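Local coordinates for protein cytochrome P450 (PDB 3OFT) that belongs to the cytochrome P450 superfamily of haem proteins and carries a protoporphyrin IX iron group buried in the largely helical fold, at residues R277-A282 against P307-N312. Sequence-based numbering, arbitrary orientation.
With HX2 ((2R,5R)-hexane-2,5-diol), chain E.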
ATOM      1  N   ARG A 277       2.618 -12.224   4.345  1.00  7.10           N
ATOM      2  CA  ARG A 277       3.038 -13.155   3.262  1.00  7.63           C
ATOM      3  C   ARG A 277       3.107 -12.468   1.893  1.00  7.26           C
ATOM      4  O   ARG A 277       3.904 -12.868   1.034  1.00  7.03           O
ATOM      5  CB  ARG A 277       2.034 -14.334   3.174  1.00  7.47           C
ATOM      6  CG  ARG A 277       2.226 -15.331   2.001  1.00  8.37           C
ATOM      7  CD  ARG A 277       3.603 -16.037   2.008  1.00 12.52           C
ATOM      8  NE  ARG A 277       3.752 -16.896   0.808  1.00 11.79           N
ATOM      9  CZ  ARG A 277       4.134 -16.477  -0.397  1.00 11.86           C
ATOM     10  NH1 ARG A 277       4.369 -15.194  -0.629  1.00 10.53           N
ATOM     11  NH2 ARG A 277       4.202 -17.340  -1.406  1.00 12.77           N
ATOM     12  N   TYR A 278       2.226 -11.484   1.667  1.00  7.29           N
ATOM     13  CA  TYR A 278       2.092 -10.862   0.312  1.00  7.92           C
ATOM     14  C   TYR A 278       2.322  -9.353   0.244  1.00  7.84           C
ATOM     15  O   TYR A 278       1.465  -8.623  -0.306  1.00  8.45           O
ATOM     16  CB  TYR A 278       0.737 -11.195  -0.366  1.00  6.27           C
ATOM     17  CG  TYR A 278       0.515 -12.691  -0.473  1.00  8.92           C
ATOM     18  CD1 TYR A 278       1.271 -13.455  -1.372  1.00 10.72           C
ATOM     19  CD2 TYR A 278      -0.415 -13.339   0.335  1.00  7.28           C
ATOM     20  CE1 TYR A 278       1.089 -14.869  -1.475  1.00 11.10           C
ATOM     21  CE2 TYR A 278      -0.607 -14.743   0.236  1.00 11.93           C
ATOM     22  CZ  TYR A 278       0.131 -15.485  -0.689  1.00 10.33           C
ATOM     23  OH  TYR A 278      -0.030 -16.863  -0.824  1.00 13.84           O
ATOM     24  N   PRO A 279       3.497  -8.883   0.721  1.00  8.40           N
ATOM     25  CA  PRO A 279       3.751  -7.454   0.676  1.00  8.22           C
ATOM     26  C   PRO A 279       4.176  -7.015  -0.724  1.00  8.57           C
ATOM     27  O   PRO A 279       4.977  -7.721  -1.397  1.00 10.20           O
ATOM     28  CB  PRO A 279       4.921  -7.287   1.668  1.00  8.54           C
ATOM     29  CG  PRO A 279       5.749  -8.582   1.437  1.00  8.45           C
ATOM     30  CD  PRO A 279       4.596  -9.615   1.397  1.00  8.66           C
ATOM     31  N   THR A 280       3.700  -5.859  -1.168  1.00  7.45           N
ATOM     32  CA  THR A 280       4.054  -5.432  -2.523  1.00  8.27           C
ATOM     33  C   THR A 280       4.462  -3.973  -2.584  1.00  8.39           C
ATOM     34  O   THR A 280       4.550  -3.411  -3.696  1.00  9.08           O
ATOM     35  CB  THR A 280       2.916  -5.691  -3.519  1.00  7.40           C
ATOM     36  OG1 THR A 280       1.752  -4.918  -3.172  1.00  7.54           O
ATOM     37  CG2 THR A 280       2.575  -7.231  -3.631  1.00  8.70           C
ATOM     38  N   VAL A 281       4.661  -3.363  -1.406  1.00  7.38           N
ATOM     39  CA  VAL A 281       5.007  -1.940  -1.361  1.00  7.67           C
ATOM     40  C   VAL A 281       6.527  -1.738  -1.342  1.00  7.95           C
ATOM     41  O   VAL A 281       7.234  -2.425  -0.597  1.00  8.03           O
ATOM     42  CB  VAL A 281       4.237  -1.140  -0.240  1.00  7.00           C
ATOM     43  CG1 VAL A 281       4.656   0.324  -0.307  1.00  6.50           C
ATOM     44  CG2 VAL A 281       2.678  -1.221  -0.478  1.00  6.65           C
ATOM     45  N   ALA A 282       7.031  -0.850  -2.204  1.00  7.05           N
ATOM     46  CA  ALA A 282       8.445  -0.424  -2.143  1.00  7.39           C
ATOM     47  C   ALA A 282       8.491   1.081  -2.050  1.00  7.77           C
ATOM     48  O   ALA A 282       7.569   1.757  -2.575  1.00  9.35           O
ATOM     49  CB  ALA A 282       9.261  -0.913  -3.399  1.00  6.83           C
ATOM     50  N   PRO A 307      12.442  -2.411  -1.130  1.00  8.40           N
ATOM     51  CA  PRO A 307      11.311  -3.279  -1.336  1.00  8.03           C
ATOM     52  C   PRO A 307      10.960  -4.063  -0.084  1.00  8.58           C
ATOM     53  O   PRO A 307      11.749  -4.864   0.384  1.00  9.64           O
ATOM     54  CB  PRO A 307      11.776  -4.204  -2.448  1.00  8.15           C
ATOM     55  CG  PRO A 307      13.262  -4.311  -2.242  1.00  7.71           C
ATOM     56  CD  PRO A 307      13.697  -2.999  -1.643  1.00  8.36           C
ATOM     57  N   SER A 308       9.754  -3.868   0.431  1.00  7.57           N
ATOM     58  CA  SER A 308       9.346  -4.611   1.640  1.00  8.40           C
ATOM     59  C   SER A 308       9.374  -6.138   1.458  1.00  8.57           C
ATOM     60  O   SER A 308       9.675  -6.842   2.423  1.00  7.77           O
ATOM     61  CB  SER A 308       7.973  -4.163   2.151  1.00  9.18           C
ATOM     62  OG  SER A 308       6.985  -4.420   1.163  1.00  7.96           O
ATOM     63  N   VAL A 309       9.116  -6.627   0.242  1.00  7.58           N
ATOM     64  CA  VAL A 309       9.114  -8.073  -0.042  1.00  8.54           C
ATOM     65  C   VAL A 309      10.471  -8.715   0.323  1.00  9.63           C
ATOM     66  O   VAL A 309      10.498  -9.844   0.781  1.00 10.33           O
ATOM     67  CB  VAL A 309       8.707  -8.397  -1.523  1.00  7.95           C
ATOM     68  CG1 VAL A 309       9.765  -7.865  -2.501  1.00  7.59           C
ATOM     69  CG2 VAL A 309       8.460  -9.942  -1.738  1.00  8.34           C
ATOM     70  N   LEU A 310      11.582  -7.976   0.194  1.00  8.56           N
ATOM     71  CA  LEU A 310      12.895  -8.548   0.433  1.00  9.81           C
ATOM     72  C   LEU A 310      13.286  -8.516   1.918  1.00 10.22           C
ATOM     73  O   LEU A 310      14.322  -9.031   2.305  1.00 11.11           O
ATOM     74  CB  LEU A 310      13.910  -7.806  -0.459  1.00 10.02           C
ATOM     75  CG  LEU A 310      14.291  -8.483  -1.774  1.00 13.13           C
ATOM     76  CD1 LEU A 310      13.443  -9.732  -2.281  1.00 10.15           C
ATOM     77  CD2 LEU A 310      14.901  -7.629  -2.853  1.00 13.90           C
ATOM     78  N   HIS A 311      12.465  -7.905   2.768  1.00 10.09           N
ATOM     79  CA  HIS A 311      12.541  -8.237   4.216  1.00 10.47           C
ATOM     80  C   HIS A 311      11.624  -9.410   4.551  1.00 11.04           C
ATOM     81  O   HIS A 311      12.112 -10.476   5.017  1.00 11.22           O
ATOM     82  CB  HIS A 311      12.195  -7.018   5.095  1.00 10.58           C
ATOM     83  CG  HIS A 311      12.266  -7.283   6.570  1.00 10.37           C
ATOM     84  ND1 HIS A 311      13.354  -7.867   7.181  1.00 15.25           N
ATOM     85  CD2 HIS A 311      11.383  -7.019   7.554  1.00  6.59           C
ATOM     86  CE1 HIS A 311      13.126  -7.974   8.479  1.00 10.03           C
ATOM     87  NE2 HIS A 311      11.946  -7.449   8.731  1.00 15.86           N
ATOM     88  N   ASN A 312      10.314  -9.234   4.343  1.00  9.31           N
ATOM     89  CA  ASN A 312       9.340 -10.278   4.716  1.00  8.73           C
ATOM     90  C   ASN A 312       9.618 -11.660   4.167  1.00  8.80           C
ATOM     91  O   ASN A 312       9.424 -12.643   4.879  1.00  8.71           O
ATOM     92  CB  ASN A 312       7.933  -9.924   4.311  1.00  7.10           C
ATOM     93  CG  ASN A 312       7.395  -8.731   5.067  1.00  7.48           C
ATOM     94  OD1 ASN A 312       8.153  -7.858   5.520  1.00  9.45           O
ATOM     95  ND2 ASN A 312       6.077  -8.686   5.211  1.00  9.74           N
TER
HETATM   96  C1  HX2 E 397       5.329   6.190  -3.520  1.00 24.72           C
HETATM   97  O1  HX2 E 397       6.806   4.241  -3.442  1.00 18.01           O
HETATM   98  C2  HX2 E 397       5.446   4.685  -3.242  1.00 24.86           C
HETATM   99  O2  HX2 E 397       1.492   4.506  -0.285  1.00 17.45           O
HETATM  100  C3  HX2 E 397       4.898   4.263  -1.876  1.00 22.16           C
HETATM  101  C4  HX2 E 397       3.444   4.712  -1.651  1.00 17.53           C
HETATM  102  C5  HX2 E 397       2.768   3.927  -0.519  1.00 17.46           C
HETATM  103  C6  HX2 E 397       3.601   4.022   0.776  1.00 16.61           C
HETATM  104  O   HOH W   1       4.296  -3.834   1.609  1.00  7.58           O
HETATM  105  O   HOH W   2       8.153  -4.860  -2.045  1.00  8.25           O
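Ser308 holds the carbonyl oxygen of Val281 with both its backbone and its side chain. Ser308 N donates to Val281 O at 3.1 Å, within the carbonyl plane, and Ser308 OG donates to the same oxygen at 2.7 Å, on a lone pair. With OG set between its own backbone N and carbonyl carbon (chi1 62°), the two donors converge on one acceptor. One water accepts from Val281 N and donates to Ser308 OG, while another donates to Val281 O and accepts from Val309 N, so the N-H and C=O of Val281, in successive peptide groups, both have partners. In the P450 fold this joins the segment following helix 267-277 to the turn by which strand 303-307 passes into helix 309-312. Where strands 282-287 and 303-307 meet, Ala282 and Pro307 form an antiparallel non-hydrogen-bonded pair, Ala282 CB lying 3.7 Å from Pro307 CA. Val281 touches the haem, its CG1 lies 4.0 Å from C6 of (2R,5R)-hexane-2,5-diol, and Ala282 O accepts from the diol's O1 at 2.7 Å. Further back along the segment, Pro279 packs with CB against Ser308 OG and with CG 3.7 Å from Val309 CA. Val309 CB lies 3.8 Å from the buried Pro279 O, which has no polar partner in the model. Asn312 and the proline ring run past each other, pointing opposite ways, ND2 3.8 Å from Pro279 CG; ND2 donates to Arg276 O and OD1 accepts from Thr336 N.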